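Local coordinates for GH26C (Muricauda sp. MAR_2010_75, PDB 6Q78), which probably acts as an endo-beta-1,4-mannanase of glycoside hydrolase family 26, hydrolysing internal mannosidic bonds in mannan polysaccharides, at residues D292-D297 with E325-I330; S279-R284 with K318-L323; R312-L317 with N363-G368; I220-F225 with N263-A268. One frame throughout, in Å; residues are numbered along the deposited sequence.

Contact 1. Residues D292-D297 with E325-I330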
# COMPACT_ATOMS: atom_id res chain seq x y z
N ASP A 292 -4.40 -3.63 -10.70
CA ASP A 292 -3.49 -2.69 -11.38
C ASP A 292 -2.05 -2.81 -10.90
O ASP A 292 -1.10 -2.66 -11.69
CB ASP A 292 -3.92 -1.26 -11.09
CG ASP A 292 -5.25 -0.88 -11.76
OD1 ASP A 292 -5.33 -1.01 -13.03
OD2 ASP A 292 -6.18 -0.45 -11.03
N ILE A 293 -1.88 -3.01 -9.59
CA ILE A 293 -0.57 -3.07 -8.95
C ILE A 293 -0.41 -4.46 -8.34
O ILE A 293 -1.25 -4.90 -7.56
CB ILE A 293 -0.40 -1.97 -7.89
CG1 ILE A 293 -0.33 -0.61 -8.61
CG2 ILE A 293 0.86 -2.27 -7.03
CD1 ILE A 293 -0.94 0.57 -7.88
N MET A 294 0.66 -5.14 -8.73
CA MET A 294 1.04 -6.42 -8.15
C MET A 294 2.07 -6.13 -7.08
O MET A 294 3.19 -5.69 -7.38
CB MET A 294 1.64 -7.34 -9.21
CG MET A 294 0.59 -7.95 -10.09
SD MET A 294 1.33 -8.85 -11.45
CE MET A 294 -0.00 -10.04 -11.71
N GLY A 295 1.69 -6.35 -5.82
CA GLY A 295 2.56 -6.07 -4.71
C GLY A 295 2.88 -7.31 -3.88
O GLY A 295 2.41 -8.43 -4.13
N MET A 296 3.75 -7.09 -2.90
CA MET A 296 3.96 -8.04 -1.81
C MET A 296 4.47 -7.25 -0.62
O MET A 296 5.08 -6.18 -0.78
CB MET A 296 4.96 -9.15 -2.15
CG MET A 296 6.38 -8.58 -2.33
SD MET A 296 7.60 -9.88 -2.61
CE MET A 296 7.45 -10.85 -1.07
N ASP A 297 4.18 -7.77 0.57
CA ASP A 297 4.75 -7.26 1.81
C ASP A 297 5.88 -8.18 2.26
O ASP A 297 5.79 -9.41 2.15
CB ASP A 297 3.69 -7.16 2.91
CG ASP A 297 2.59 -6.17 2.57
OD1 ASP A 297 2.76 -5.47 1.56
OD2 ASP A 297 1.61 -6.07 3.33
N GLU A 325 5.73 -7.16 -15.55
CA GLU A 325 6.17 -6.91 -16.92
C GLU A 325 5.30 -7.68 -17.92
O GLU A 325 4.85 -7.13 -18.93
CB GLU A 325 7.64 -7.29 -17.06
CG GLU A 325 8.60 -6.31 -16.43
CD GLU A 325 9.98 -6.36 -17.04
OE1 GLU A 325 10.16 -5.86 -18.17
OE2 GLU A 325 10.88 -6.92 -16.39
N GLU A 326 5.01 -8.94 -17.63
CA GLU A 326 4.25 -9.75 -18.58
C GLU A 326 2.80 -9.28 -18.72
O GLU A 326 2.25 -9.31 -19.84
CB GLU A 326 4.32 -11.22 -18.16
CG GLU A 326 5.66 -11.85 -18.51
CD GLU A 326 5.82 -13.21 -17.91
OE1 GLU A 326 6.96 -13.73 -17.93
OE2 GLU A 326 4.81 -13.76 -17.42
N ARG A 327 2.18 -8.82 -17.63
CA ARG A 327 0.76 -8.51 -17.60
C ARG A 327 0.48 -7.02 -17.68
O ARG A 327 -0.68 -6.61 -17.59
CB ARG A 327 0.10 -9.14 -16.38
CG ARG A 327 0.06 -10.68 -16.50
CD ARG A 327 0.10 -11.34 -15.17
NE ARG A 327 0.17 -12.80 -15.32
CZ ARG A 327 -0.87 -13.62 -15.12
NH1 ARG A 327 -2.05 -13.12 -14.78
NH2 ARG A 327 -0.71 -14.93 -15.27
N VAL A 328 1.51 -6.20 -17.91
CA VAL A 328 1.39 -4.75 -17.98
C VAL A 328 0.76 -4.19 -16.70
O VAL A 328 -0.23 -3.45 -16.75
CB VAL A 328 0.68 -4.26 -19.26
CG1 VAL A 328 0.97 -2.81 -19.49
CG2 VAL A 328 1.13 -5.10 -20.46
N LYS A 329 1.32 -4.58 -15.56
CA LYS A 329 0.96 -4.09 -14.24
C LYS A 329 2.13 -3.28 -13.68
O LYS A 329 3.22 -3.25 -14.25
CB LYS A 329 0.64 -5.24 -13.28
CG LYS A 329 -0.44 -6.22 -13.77
CD LYS A 329 -1.70 -5.48 -14.15
CE LYS A 329 -2.81 -6.46 -14.50
NZ LYS A 329 -3.97 -5.72 -15.09
N ILE A 330 1.89 -2.64 -12.53
CA ILE A 330 2.96 -1.99 -11.78
C ILE A 330 3.33 -2.91 -10.62
O ILE A 330 2.46 -3.33 -9.85
CB ILE A 330 2.46 -0.65 -11.21
CG1 ILE A 330 2.12 0.31 -12.37
CG2 ILE A 330 3.50 0.01 -10.29
CD1 ILE A 330 1.02 1.30 -11.96
O HOH W 1 -4.63 -2.98 -14.76
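Ile293 and Ile330 pair in a parallel bridge, the point where the beta-alpha-beta unit of strand 293-298, helix 306-327 and strand 330-336 closes on itself within the TIM-barrel wall. Two backbone bonds flank the pair: Ile330 N reaches Asp292 O at 3.1 Å, and Met294 N reaches Ile330 O at 2.8 Å. Both isoleucines point to the same face of the sheet, where CG1 of Ile293 leans on CB of Ile330. Just upstream, Val328 takes a positive phi in a Schellman motif that ends the helix and turns the chain toward the sheet.

Lys329 is the side chain to trace outward. Its CB sits 3.5 Å from Asp292 O. CG runs past Met294 SD at 3.9 Å. The chain then bends at chi2 (-53°), which keeps CD beside the backbone of segment 292-297, 3.8 Å from Asp292 O. At the tip, NZ donates to the carbonyls of Val291 and Asp288, and also to a water 2.8 Å away. That water also lies in hydrogen-bonding distance of Asp292 OD1 and probably donates to it; OD1 accepts from Val58 N as well, so lysine and carboxylate are linked through solvent without touching. Two residues earlier, Arg327 turns its guanidinium to a salt bridge with Asp288. The middle of its side chain crosses the extended Met294 at about a right angle, Met294 CE resting 3.7 Å from Arg327 CD.

Contact 2. Residues S279-R284 with K318-L323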
# COMPACT_ATOMS: atom_id res chain seq x y z
N SER A 279 3.33 -19.50 -9.72
CA SER A 279 2.09 -20.20 -9.43
C SER A 279 1.61 -19.93 -8.01
O SER A 279 0.40 -19.76 -7.79
CB SER A 279 2.24 -21.69 -9.67
OG SER A 279 2.42 -21.90 -11.06
N GLU A 280 2.53 -19.88 -7.04
CA GLU A 280 2.08 -19.65 -5.68
C GLU A 280 1.67 -18.20 -5.47
O GLU A 280 0.67 -17.94 -4.80
CB GLU A 280 3.10 -20.12 -4.64
CG GLU A 280 2.53 -20.17 -3.19
CD GLU A 280 1.26 -21.06 -2.99
OE1 GLU A 280 0.95 -22.00 -3.79
OE2 GLU A 280 0.56 -20.82 -1.98
N TYR A 281 2.39 -17.26 -6.08
CA TYR A 281 1.97 -15.86 -6.01
C TYR A 281 0.57 -15.69 -6.57
O TYR A 281 -0.22 -14.88 -6.06
CB TYR A 281 2.94 -14.97 -6.79
CG TYR A 281 2.58 -13.53 -6.69
CD1 TYR A 281 2.94 -12.79 -5.56
CD2 TYR A 281 1.89 -12.88 -7.71
CE1 TYR A 281 2.59 -11.42 -5.47
CE2 TYR A 281 1.54 -11.54 -7.62
CZ TYR A 281 1.89 -10.83 -6.51
OH TYR A 281 1.52 -9.48 -6.47
N LEU A 282 0.24 -16.41 -7.64
CA LEU A 282 -1.03 -16.26 -8.36
C LEU A 282 -2.16 -17.13 -7.80
O LEU A 282 -3.28 -17.08 -8.33
CB LEU A 282 -0.83 -16.57 -9.86
CG LEU A 282 0.04 -15.58 -10.65
CD1 LEU A 282 0.43 -16.15 -12.01
CD2 LEU A 282 -0.70 -14.27 -10.86
N ALA A 283 -1.89 -17.90 -6.74
CA ALA A 283 -2.89 -18.84 -6.22
C ALA A 283 -4.26 -18.18 -5.98
O ALA A 283 -5.30 -18.74 -6.38
CB ALA A 283 -2.37 -19.54 -4.97
N ARG A 284 -4.28 -17.03 -5.30
CA ARG A 284 -5.54 -16.34 -5.01
C ARG A 284 -5.68 -15.04 -5.79
O ARG A 284 -6.45 -14.16 -5.38
CB ARG A 284 -5.69 -16.10 -3.50
CG ARG A 284 -5.80 -17.40 -2.74
CD ARG A 284 -5.91 -17.28 -1.20
NE ARG A 284 -6.08 -18.64 -0.70
CZ ARG A 284 -7.03 -19.07 0.12
NH1 ARG A 284 -7.89 -18.21 0.64
NH2 ARG A 284 -7.10 -20.37 0.42
N LYS A 318 11.43 -10.44 -7.64
CA LYS A 318 11.64 -10.64 -9.07
C LYS A 318 10.47 -11.36 -9.70
O LYS A 318 10.10 -11.09 -10.86
CB LYS A 318 12.96 -11.38 -9.32
CG LYS A 318 13.26 -11.61 -10.81
CD LYS A 318 13.54 -10.28 -11.53
CE LYS A 318 14.05 -10.56 -12.96
NZ LYS A 318 14.10 -9.30 -13.77
N ILE A 319 9.87 -12.30 -8.95
CA ILE A 319 8.66 -12.96 -9.43
C ILE A 319 7.57 -11.92 -9.68
O ILE A 319 6.89 -11.95 -10.70
CB ILE A 319 8.18 -14.00 -8.41
CG1 ILE A 319 9.10 -15.23 -8.40
CG2 ILE A 319 6.75 -14.38 -8.68
CD1 ILE A 319 8.82 -16.15 -7.20
N VAL A 320 7.31 -11.08 -8.67
CA VAL A 320 6.31 -10.02 -8.83
C VAL A 320 6.67 -9.14 -10.02
O VAL A 320 5.81 -8.79 -10.84
CB VAL A 320 6.19 -9.20 -7.53
CG1 VAL A 320 5.13 -8.06 -7.65
CG2 VAL A 320 5.86 -10.14 -6.34
N SER A 321 7.93 -8.71 -10.08
CA SER A 321 8.36 -7.81 -11.16
C SER A 321 8.21 -8.47 -12.53
O SER A 321 7.76 -7.82 -13.49
CB SER A 321 9.81 -7.38 -10.89
OG SER A 321 10.36 -6.65 -11.97
N ASP A 322 8.55 -9.75 -12.64
CA ASP A 322 8.38 -10.45 -13.92
C ASP A 322 6.91 -10.53 -14.32
O ASP A 322 6.57 -10.35 -15.50
CB ASP A 322 8.94 -11.88 -13.86
CG ASP A 322 10.45 -11.94 -13.93
OD1 ASP A 322 11.09 -10.94 -14.34
OD2 ASP A 322 11.00 -13.04 -13.62
N LEU A 323 6.03 -10.83 -13.37
CA LEU A 323 4.61 -10.92 -13.71
C LEU A 323 4.05 -9.56 -14.10
O LEU A 323 3.23 -9.46 -15.02
CB LEU A 323 3.83 -11.47 -12.53
CG LEU A 323 3.96 -12.96 -12.29
CD1 LEU A 323 3.29 -13.26 -10.94
CD2 LEU A 323 3.32 -13.75 -13.43
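Tyr281, in the last turn of helix 278-281, faces Val320 in the C-terminal half of helix 306-327 with 7.8 Å between their CA atoms. At the next residue, Leu282 stands 9.4 Å from Leu323, CA to CA. No hydrogen bond crosses the gap, which side chains fill.

The tyrosine ring does most of the work. CG lies anti to the backbone N (chi1 -177°), which carries the ring to the longer helix, where it meets two branched residues one helical turn apart. Val320 CG2 comes obliquely to the ring, 3.6 Å from Tyr281 CE1, the two side chains crossing at about a right angle. Leu323 CD1 comes to the same side of the ring, at the CD2 corner, 3.5 Å from Tyr281 CD2, again obliquely, and the two side chains run past each other in opposite directions. Ile319 adds a looser touch, its CG2 4.3 Å from Tyr281 CB.

In the barrel, this is where the excursion between strands 265-269 and 293-298, carrying the short helix 278-281, packs on the helix that follows strand 293-298. The phenol oxygen reaches that strand, with Gly295 O as its hydrogen-bond partner, while Phe275 meets the ring edge-to-face. Replacing Tyr281 with an alanine would probably leave Gly295 O without this partner and open a gap in front of Val320 CG2 and Leu323 CD1.

Leu323 serves both neighbours: its CD1 also lies 4.0 Å from Leu282 CG, and the two leucines meet tip to tip, CD2 of Leu323 reaching CD1 of Leu282.

Contact 3. Residues R312-L317 with N363-G368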
# COMPACT_ATOMS: atom_id res chain seq x y z
N ARG A 312 16.35 -14.31 -0.69
CA ARG A 312 14.93 -14.66 -0.76
C ARG A 312 14.09 -13.45 -1.12
O ARG A 312 13.20 -13.54 -1.97
CB ARG A 312 14.46 -15.25 0.58
CG ARG A 312 15.13 -16.55 0.92
CD ARG A 312 14.42 -17.28 2.07
NE ARG A 312 14.24 -16.48 3.29
CZ ARG A 312 15.07 -16.47 4.33
NH1 ARG A 312 16.19 -17.17 4.32
NH2 ARG A 312 14.78 -15.73 5.39
N ALA A 313 14.33 -12.31 -0.47
CA ALA A 313 13.51 -11.13 -0.75
C ALA A 313 13.65 -10.70 -2.21
O ALA A 313 12.66 -10.34 -2.86
CB ALA A 313 13.90 -9.97 0.18
N ASN A 314 14.87 -10.73 -2.75
CA ASN A 314 15.05 -10.36 -4.14
C ASN A 314 14.37 -11.35 -5.09
O ASN A 314 13.76 -10.95 -6.09
CB ASN A 314 16.54 -10.27 -4.44
CG ASN A 314 16.84 -9.91 -5.88
OD1 ASN A 314 17.37 -10.72 -6.64
ND2 ASN A 314 16.49 -8.67 -6.27
N GLN A 315 14.50 -12.65 -4.80
CA GLN A 315 13.87 -13.66 -5.66
C GLN A 315 12.36 -13.51 -5.68
O GLN A 315 11.72 -13.67 -6.73
CB GLN A 315 14.26 -15.07 -5.18
CG GLN A 315 15.72 -15.38 -5.48
CD GLN A 315 16.24 -16.60 -4.76
OE1 GLN A 315 15.56 -17.18 -3.93
NE2 GLN A 315 17.47 -16.99 -5.09
N LYS A 316 11.75 -13.24 -4.51
CA LYS A 316 10.31 -13.11 -4.50
C LYS A 316 9.89 -11.83 -5.22
O LYS A 316 8.92 -11.84 -6.00
CB LYS A 316 9.82 -13.16 -3.05
CG LYS A 316 10.05 -14.53 -2.38
CD LYS A 316 9.84 -14.38 -0.87
CE LYS A 316 10.22 -15.67 -0.13
NZ LYS A 316 9.96 -15.43 1.34
N LEU A 317 10.61 -10.72 -5.00
CA LEU A 317 10.26 -9.49 -5.70
C LEU A 317 10.44 -9.62 -7.20
O LEU A 317 9.71 -8.96 -7.97
CB LEU A 317 11.03 -8.29 -5.12
CG LEU A 317 10.46 -6.89 -5.42
CD1 LEU A 317 9.00 -6.78 -4.99
CD2 LEU A 317 11.30 -5.82 -4.73
N ASN A 363 19.31 -8.00 -10.21
CA ASN A 363 18.66 -8.84 -11.21
C ASN A 363 17.53 -8.10 -11.92
O ASN A 363 16.51 -8.70 -12.28
CB ASN A 363 18.19 -10.17 -10.62
CG ASN A 363 18.00 -11.25 -11.68
OD1 ASN A 363 18.63 -11.22 -12.75
ND2 ASN A 363 17.13 -12.22 -11.38
N ASP A 364 17.68 -6.79 -12.11
CA ASP A 364 16.75 -6.02 -12.94
C ASP A 364 15.30 -6.06 -12.44
O ASP A 364 14.36 -6.08 -13.24
CB ASP A 364 16.85 -6.45 -14.41
CG ASP A 364 18.24 -6.21 -14.97
OD1 ASP A 364 18.63 -5.03 -15.06
OD2 ASP A 364 18.95 -7.20 -15.29
N VAL A 365 15.11 -6.08 -11.12
CA VAL A 365 13.78 -5.85 -10.55
C VAL A 365 13.28 -4.46 -10.98
O VAL A 365 14.04 -3.49 -11.00
CB VAL A 365 13.84 -5.99 -9.02
CG1 VAL A 365 12.57 -5.45 -8.32
CG2 VAL A 365 14.09 -7.45 -8.60
N LYS A 366 12.00 -4.38 -11.35
CA LYS A 366 11.33 -3.13 -11.73
C LYS A 366 10.11 -2.95 -10.84
O LYS A 366 9.13 -3.69 -10.97
CB LYS A 366 10.92 -3.15 -13.20
CG LYS A 366 12.09 -3.20 -14.17
CD LYS A 366 11.59 -3.25 -15.61
CE LYS A 366 12.75 -3.41 -16.56
NZ LYS A 366 12.25 -3.67 -17.94
N ILE A 367 10.14 -1.94 -9.96
CA ILE A 367 9.01 -1.66 -9.07
C ILE A 367 8.72 -0.17 -9.12
O ILE A 367 9.63 0.64 -9.27
CB ILE A 367 9.28 -2.08 -7.60
CG1 ILE A 367 10.62 -1.51 -7.11
CG2 ILE A 367 9.21 -3.62 -7.42
CD1 ILE A 367 10.70 -1.39 -5.58
N GLY A 368 7.44 0.18 -8.96
CA GLY A 368 7.08 1.59 -8.98
C GLY A 368 7.32 2.26 -7.65
O GLY A 368 7.64 3.46 -7.60
O HOH W 2 16.64 -12.65 -8.53
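Asn363, in the loop after helix 351-361, meets Asn314 mostly through solvent. Its CB is 4.1 Å from Asn314 OD1, and a bound water closes the rest: it donates to Asn314 OD1 at 2.8 Å and accepts from Asn363 ND2 at 2.9 Å. The two amide planes stand 53° apart, and no direct hydrogen bond joins them. Asn363 and Asp364 both have positive phi, and Val365 after them points its side chain at the helix.

Val365 has its two methyls divided between two partners. CG2 slides alongside Asn314, 3.6 Å from Asn314 ND2, an amide nitrogen already committed to the carbonyls of Ala359 and His362. With both those bonds and the water on OD1, the asparagine amide is held against rotation. CG1 turns to the leucine one turn further along the helix, 3.8 Å from Leu317 CD2. Beyond it the backbone N of Lys366 is taken by Ser321 OG.

Ile367 follows on the same side as Val365. Its chi1 of 51° lodges CG1 between backbone N and carbonyl carbon, leaving CG2 as the methyl offered to Leu317, 4.0 Å from Leu317 CD1. The leucine crosses both residues at about a right angle, with Leu360 completing the cluster. With Leu317 cut back to an alanine, Val365 CG1 and Ile367 CG2 would probably face a gap and lose their packing surface here.

The arrangement belongs to the outer layer of a TIM barrel: helix 306-327 lies against the connection that leads from the next helix, 351-361, into strand 369-372.

Contact 4. Residues I220-F225 with N263-A268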
# COMPACT_ATOMS: atom_id res chain seq x y z
N ILE A 220 -6.17 7.48 -5.63
CA ILE A 220 -5.60 6.67 -4.57
C ILE A 220 -5.40 5.24 -5.04
O ILE A 220 -6.18 4.72 -5.86
CB ILE A 220 -6.41 6.72 -3.27
CG1 ILE A 220 -7.78 6.09 -3.44
CG2 ILE A 220 -6.51 8.17 -2.68
CD1 ILE A 220 -8.43 5.75 -2.11
N ILE A 221 -4.38 4.61 -4.50
CA ILE A 221 -4.17 3.17 -4.68
C ILE A 221 -4.81 2.46 -3.51
O ILE A 221 -4.48 2.74 -2.35
CB ILE A 221 -2.67 2.85 -4.76
CG1 ILE A 221 -2.02 3.58 -5.95
CG2 ILE A 221 -2.47 1.33 -4.78
CD1 ILE A 221 -0.54 3.54 -5.94
N PHE A 222 -5.77 1.60 -3.78
CA PHE A 222 -6.51 0.87 -2.75
C PHE A 222 -6.00 -0.57 -2.73
O PHE A 222 -6.00 -1.27 -3.77
CB PHE A 222 -8.00 0.93 -3.10
CG PHE A 222 -8.91 0.19 -2.13
CD1 PHE A 222 -9.95 -0.60 -2.62
CD2 PHE A 222 -8.80 0.36 -0.76
CE1 PHE A 222 -10.85 -1.22 -1.75
CE2 PHE A 222 -9.68 -0.31 0.11
CZ PHE A 222 -10.71 -1.06 -0.41
N ARG A 223 -5.50 -0.99 -1.55
CA ARG A 223 -4.82 -2.29 -1.35
C ARG A 223 -5.55 -3.08 -0.28
O ARG A 223 -5.09 -3.14 0.86
CB ARG A 223 -3.36 -2.04 -0.94
CG ARG A 223 -2.50 -3.29 -0.87
CD ARG A 223 -1.04 -2.90 -0.66
NE ARG A 223 -0.80 -2.31 0.66
CZ ARG A 223 -0.38 -2.99 1.73
NH1 ARG A 223 -0.15 -4.30 1.69
NH2 ARG A 223 -0.16 -2.34 2.86
N PRO A 224 -6.70 -3.69 -0.60
CA PRO A 224 -7.52 -4.34 0.43
C PRO A 224 -7.12 -5.80 0.64
O PRO A 224 -6.50 -6.44 -0.23
CB PRO A 224 -8.93 -4.31 -0.18
CG PRO A 224 -8.64 -4.45 -1.68
CD PRO A 224 -7.37 -3.62 -1.91
N PHE A 225 -7.50 -6.32 1.82
CA PHE A 225 -7.39 -7.77 2.10
C PHE A 225 -5.96 -8.26 1.85
O PHE A 225 -5.71 -9.31 1.26
CB PHE A 225 -8.46 -8.58 1.34
CG PHE A 225 -9.85 -8.04 1.57
CD1 PHE A 225 -10.39 -8.10 2.85
CD2 PHE A 225 -10.58 -7.43 0.55
CE1 PHE A 225 -11.65 -7.56 3.11
CE2 PHE A 225 -11.84 -6.90 0.79
CZ PHE A 225 -12.37 -6.99 2.08
N ASN A 263 -14.01 6.60 -9.69
CA ASN A 263 -13.13 6.70 -10.84
C ASN A 263 -11.73 7.17 -10.50
O ASN A 263 -10.91 7.36 -11.41
CB ASN A 263 -13.77 7.65 -11.87
CG ASN A 263 -14.94 7.01 -12.56
OD1 ASN A 263 -14.93 5.81 -12.78
ND2 ASN A 263 -15.95 7.81 -12.91
N ASN A 264 -11.42 7.37 -9.21
CA ASN A 264 -10.09 7.84 -8.82
C ASN A 264 -9.36 6.79 -7.97
O ASN A 264 -8.74 7.10 -6.96
CB ASN A 264 -10.16 9.21 -8.13
CG ASN A 264 -11.08 9.26 -6.90
OD1 ASN A 264 -12.19 8.75 -6.90
ND2 ASN A 264 -10.62 9.95 -5.86
N MET A 265 -9.42 5.53 -8.39
CA MET A 265 -8.83 4.41 -7.65
C MET A 265 -8.08 3.49 -8.60
O MET A 265 -8.59 3.10 -9.66
CB MET A 265 -9.95 3.60 -6.98
CG MET A 265 -9.54 2.74 -5.82
SD MET A 265 -11.06 2.19 -4.97
CE MET A 265 -11.09 3.22 -3.51
N LEU A 266 -6.86 3.12 -8.21
CA LEU A 266 -6.13 1.98 -8.74
C LEU A 266 -6.20 0.89 -7.67
O LEU A 266 -6.36 1.18 -6.48
CB LEU A 266 -4.67 2.35 -8.97
CG LEU A 266 -4.36 3.48 -9.95
CD1 LEU A 266 -2.84 3.64 -10.12
CD2 LEU A 266 -4.96 3.16 -11.34
N PHE A 267 -6.11 -0.37 -8.10
CA PHE A 267 -6.29 -1.52 -7.20
C PHE A 267 -5.00 -2.32 -7.08
O PHE A 267 -4.42 -2.72 -8.10
CB PHE A 267 -7.42 -2.42 -7.72
CG PHE A 267 -8.74 -1.73 -7.76
CD1 PHE A 267 -9.56 -1.71 -6.64
CD2 PHE A 267 -9.15 -1.05 -8.89
CE1 PHE A 267 -10.79 -1.03 -6.64
CE2 PHE A 267 -10.37 -0.38 -8.92
CZ PHE A 267 -11.18 -0.39 -7.79
N ALA A 268 -4.58 -2.57 -5.83
CA ALA A 268 -3.32 -3.25 -5.53
C ALA A 268 -3.57 -4.55 -4.78
O ALA A 268 -4.26 -4.57 -3.76
CB ALA A 268 -2.44 -2.33 -4.67
O HOH W 3 -4.08 -6.38 -1.40
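Ile220 to Phe222 run parallel to Met265 to Phe267, the strand axes 4.6 Å apart at closest approach and inclined by 32°, stitched by four backbone bonds: Ile220 N to Asn264 O, Leu266 N to Ile220 O, Phe222 N to Leu266 O and Ala268 N to Phe222 O, the last two at 2.8 Å.

On the face that carries Ile220, Phe222, Met265 and Phe267, the methionine is the filler. Its CG packs 3.6 Å from Phe222 CB and also sits over one face of the Phe267 ring, toward the rim. SD stands obliquely to the Phe222 ring, 4.7 Å from its centroid, a Met-aromatic contact, and the turn at chi3 (-104°) then sends CE to Ile220 CD1 at 3.9 Å. Phe267 CE1 meets the edge of the Phe222 ring, while Pro224 CD lies over one face of it.

Ala268 CB touches Ile221 CG2, at 3.7 Å, and the start of the Arg223 side chain, whose guanidinium goes on to Glu335 and Asp297. A water donates to both Pro224 O and Ala268 O. Helices 193-208 and 242-259 pack on the phenylalanine face, helix 64-76 touches Ile221 and Leu266, and strands 153-157 and 293-298 continue the sheet on either side.

Contact 4 comes first along the chain and is complete before the others begin; contacts 1, 2 and 3 interleave, each borrowing a different part of helix 306-327. Contact 1 is the middle member: its centre lies about 9 Å from that of contact 2, 12 Å from contact 3 and 13 Å from contact 4. It shares the barrel sheet with contact 4, strands 265-269 and 293-298 being neighbours joined by the bonds from Asp292 N and Ile293 N to Phe267 O. A salt bridge from Glu325 to Lys366 ties it to contact 3. Contacts 3 and 4, centres about 22 Å apart, do not touch. Together they follow the TIM barrel from wall strands to outer helix layer.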